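Local coordinates for nuclease (PDB 4QBN), which probably cleaves ester bonds in nucleic acids as a magnesium-dependent phage nuclease of the VRR-NUC family, at residues K3-Q8 and E49-D53. Sequence-based numbering, arbitrary orientation.
Sequences KEGRVQ and EVKKD
V50, the last residue of strand 44-50, sets CG1 against the first turns of helix 3-17. This methyl meets V7 CG1 at 3.7 Å, lies as near to E4 O (3.7 Å) and extends to the backbone at Q8 N (3.8 Å). L36 and V79 flank V50, while F82 and V85 of helix 82-92 pack on V7, so the two valines join the sheet to both helices. E4 runs over the outgoing backbone instead: with CG anti to the backbone N (chi1 -170°) and the chain extended beyond it, CG passes 3.5 Å from V50 O. Its carboxylate lies along the backbone from V50 to K52, OE2 lying 3.3 Å from V50 O, an approach of two acceptors, and OE1 3.7 Å from K52 N, too long for a bond. Farther out, K3 CB sits 3.7 Å from K52 O, whereas K52 NZ leads away from the helix to a salt bridge with D53 OD2 (3.3 Å), whose hydrogen bond is weak. Together with D35, the E49-V50-K51 sequence matches the PD-(D/E)XK nuclease signature; the carbonyl of V50, inside that signature, and the carboxylate of E4 facing it are consistent with part of a magnesium site.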
ATOM      1  N   LYS A   3      -4.761 -19.710  13.896  1.00 44.46           N
ATOM      2  CA  LYS A   3      -4.326 -20.295  12.621  1.00 42.87           C
ATOM      3  C   LYS A   3      -3.919 -19.212  11.633  1.00 44.52           C
ATOM      4  O   LYS A   3      -2.887 -19.313  10.939  1.00 43.87           O
ATOM      5  CB  LYS A   3      -5.429 -21.144  11.988  1.00 44.98           C
ATOM      6  CG  LYS A   3      -5.732 -22.454  12.717  1.00 53.83           C
ATOM      7  CD  LYS A   3      -6.893 -23.212  12.060  1.00 61.09           C
ATOM      8  CE  LYS A   3      -7.159 -24.562  12.748  1.00 63.00           C
ATOM      9  NZ  LYS A   3      -7.526 -24.358  14.187  1.00 66.81           N
ATOM     10  N   GLU A   4      -4.720 -18.150  11.586  1.00 41.98           N
ATOM     11  CA  GLU A   4      -4.524 -17.086  10.637  1.00 41.40           C
ATOM     12  C   GLU A   4      -3.223 -16.383  11.003  1.00 40.10           C
ATOM     13  O   GLU A   4      -2.435 -15.986  10.137  1.00 36.47           O
ATOM     14  CB  GLU A   4      -5.730 -16.145  10.738  1.00 48.22           C
ATOM     15  CG  GLU A   4      -5.856 -15.076   9.687  1.00 56.81           C
ATOM     16  CD  GLU A   4      -7.303 -14.556   9.622  1.00 74.45           C
ATOM     17  OE1 GLU A   4      -8.243 -15.361   9.857  1.00 78.53           O
ATOM     18  OE2 GLU A   4      -7.502 -13.350   9.354  1.00 79.81           O
ATOM     19  N   GLY A   5      -2.998 -16.213  12.304  1.00 39.74           N
ATOM     20  CA  GLY A   5      -1.763 -15.590  12.789  1.00 37.79           C
ATOM     21  C   GLY A   5      -0.499 -16.366  12.415  1.00 37.07           C
ATOM     22  O   GLY A   5       0.504 -15.746  12.092  1.00 37.39           O
ATOM     23  N   ARG A   6      -0.540 -17.703  12.455  1.00 36.41           N
ATOM     24  CA  ARG A   6       0.612 -18.529  12.082  1.00 36.76           C
ATOM     25  C   ARG A   6       0.940 -18.431  10.595  1.00 33.40           C
ATOM     26  O   ARG A   6       2.134 -18.380  10.216  1.00 36.30           O
ATOM     27  CB  ARG A   6       0.373 -19.994  12.464  1.00 40.13           C
ATOM     28  CG  ARG A   6       0.703 -20.245  13.933  1.00 48.98           C
ATOM     29  CD  ARG A   6      -0.448 -20.823  14.698  1.00 59.58           C
ATOM     30  NE  ARG A   6      -1.036 -22.021  14.095  1.00 58.62           N
ATOM     31  CZ  ARG A   6      -2.092 -22.654  14.613  1.00 56.49           C
ATOM     32  NH1 ARG A   6      -2.667 -22.205  15.723  1.00 51.99           N
ATOM     33  NH2 ARG A   6      -2.576 -23.743  14.022  1.00 57.21           N
ATOM     34  N   VAL A   7      -0.088 -18.441   9.751  1.00 32.89           N
ATOM     35  CA  VAL A   7       0.148 -18.310   8.312  1.00 29.40           C
ATOM     36  C   VAL A   7       0.706 -16.926   8.041  1.00 34.09           C
ATOM     37  O   VAL A   7       1.569 -16.733   7.183  1.00 29.24           O
ATOM     38  CB  VAL A   7      -1.126 -18.523   7.501  1.00 29.04           C
ATOM     39  CG1 VAL A   7      -0.880 -18.271   5.958  1.00 33.24           C
ATOM     40  CG2 VAL A   7      -1.664 -19.953   7.767  1.00 31.53           C
ATOM     41  N   GLN A   8       0.167 -15.919   8.720  1.00 28.74           N
ATOM     42  CA  GLN A   8       0.651 -14.565   8.485  1.00 28.39           C
ATOM     43  C   GLN A   8       2.134 -14.413   8.873  1.00 29.60           C
ATOM     44  O   GLN A   8       2.923 -13.730   8.185  1.00 28.79           O
ATOM     45  CB  GLN A   8      -0.204 -13.576   9.273  1.00 35.42           C
ATOM     46  CG  GLN A   8       0.148 -12.166   8.995  1.00 39.81           C
ATOM     47  CD  GLN A   8      -0.897 -11.250   9.606  1.00 55.58           C
ATOM     48  OE1 GLN A   8      -0.582 -10.404  10.458  1.00 64.54           O
ATOM     49  NE2 GLN A   8      -2.163 -11.445   9.204  1.00 56.38           N
ATOM     50  N   GLU A  49      -3.806 -10.969   1.429  1.00 23.37           N
ATOM     51  CA  GLU A  49      -4.825 -11.147   2.429  1.00 23.21           C
ATOM     52  C   GLU A  49      -4.596 -12.530   3.023  1.00 31.12           C
ATOM     53  O   GLU A  49      -4.364 -13.444   2.272  1.00 28.80           O
ATOM     54  CB  GLU A  49      -6.203 -11.091   1.758  1.00 24.40           C
ATOM     55  CG  GLU A  49      -7.330 -11.344   2.756  1.00 33.17           C
ATOM     56  CD  GLU A  49      -7.705 -10.095   3.624  1.00 70.10           C
ATOM     57  OE1 GLU A  49      -7.094  -9.012   3.439  1.00 61.34           O
ATOM     58  OE2 GLU A  49      -8.578 -10.215   4.528  1.00 67.97           O
ATOM     59  N   VAL A  50      -4.620 -12.689   4.340  1.00 28.53           N
ATOM     60  CA  VAL A  50      -4.334 -13.990   4.913  1.00 26.64           C
ATOM     61  C   VAL A  50      -5.549 -14.556   5.621  1.00 35.26           C
ATOM     62  O   VAL A  50      -6.179 -13.844   6.420  1.00 37.43           O
ATOM     63  CB  VAL A  50      -3.161 -13.895   5.908  1.00 33.49           C
ATOM     64  CG1 VAL A  50      -2.901 -15.274   6.501  1.00 39.30           C
ATOM     65  CG2 VAL A  50      -1.945 -13.328   5.216  1.00 33.45           C
ATOM     66  N   LYS A  51      -5.897 -15.815   5.333  1.00 28.89           N
ATOM     67  CA  LYS A  51      -7.048 -16.459   5.958  1.00 31.55           C
ATOM     68  C   LYS A  51      -6.633 -17.686   6.761  1.00 36.11           C
ATOM     69  O   LYS A  51      -5.507 -18.171   6.656  1.00 41.49           O
ATOM     70  CB  LYS A  51      -8.056 -16.896   4.894  1.00 38.51           C
ATOM     71  CG  LYS A  51      -8.563 -15.730   3.997  1.00 42.65           C
ATOM     72  CD  LYS A  51      -9.075 -14.527   4.827  1.00 44.68           C
ATOM     73  CE  LYS A  51     -10.441 -14.883   5.323  1.00 60.23           C
ATOM     74  NZ  LYS A  51     -11.270 -13.825   6.010  1.00 73.86           N
ATOM     75  N   LYS A  52      -7.563 -18.210   7.543  1.00 38.56           N
ATOM     76  CA  LYS A  52      -7.244 -19.279   8.485  1.00 39.43           C
ATOM     77  C   LYS A  52      -7.069 -20.656   7.842  1.00 54.48           C
ATOM     78  O   LYS A  52      -6.461 -21.567   8.439  1.00 53.54           O
ATOM     79  CB  LYS A  52      -8.321 -19.345   9.579  1.00 42.39           C
ATOM     80  CG  LYS A  52      -9.640 -19.840   9.071  1.00 48.86           C
ATOM     81  CD  LYS A  52     -10.744 -19.654  10.105  1.00 56.60           C
ATOM     82  CE  LYS A  52     -12.092 -20.000   9.487  1.00 67.65           C
ATOM     83  NZ  LYS A  52     -12.226 -21.461   9.189  1.00 78.38           N
ATOM     84  N   ASP A  53      -7.683 -20.837   6.680  1.00 45.84           N
ATOM     85  CA  ASP A  53      -7.587 -22.105   5.932  1.00 51.53           C
ATOM     86  C   ASP A  53      -7.912 -21.894   4.463  1.00 48.10           C
ATOM     87  O   ASP A  53      -8.291 -20.773   4.064  1.00 44.87           O
ATOM     88  CB  ASP A  53      -8.440 -23.237   6.547  1.00 62.84           C
ATOM     89  CG  ASP A  53      -9.961 -23.030   6.397  1.00 77.53           C
ATOM     90  OD1 ASP A  53     -10.425 -22.345   5.459  1.00 79.20           O
ATOM     91  OD2 ASP A  53     -10.713 -23.593   7.232  1.00 89.30           O
TER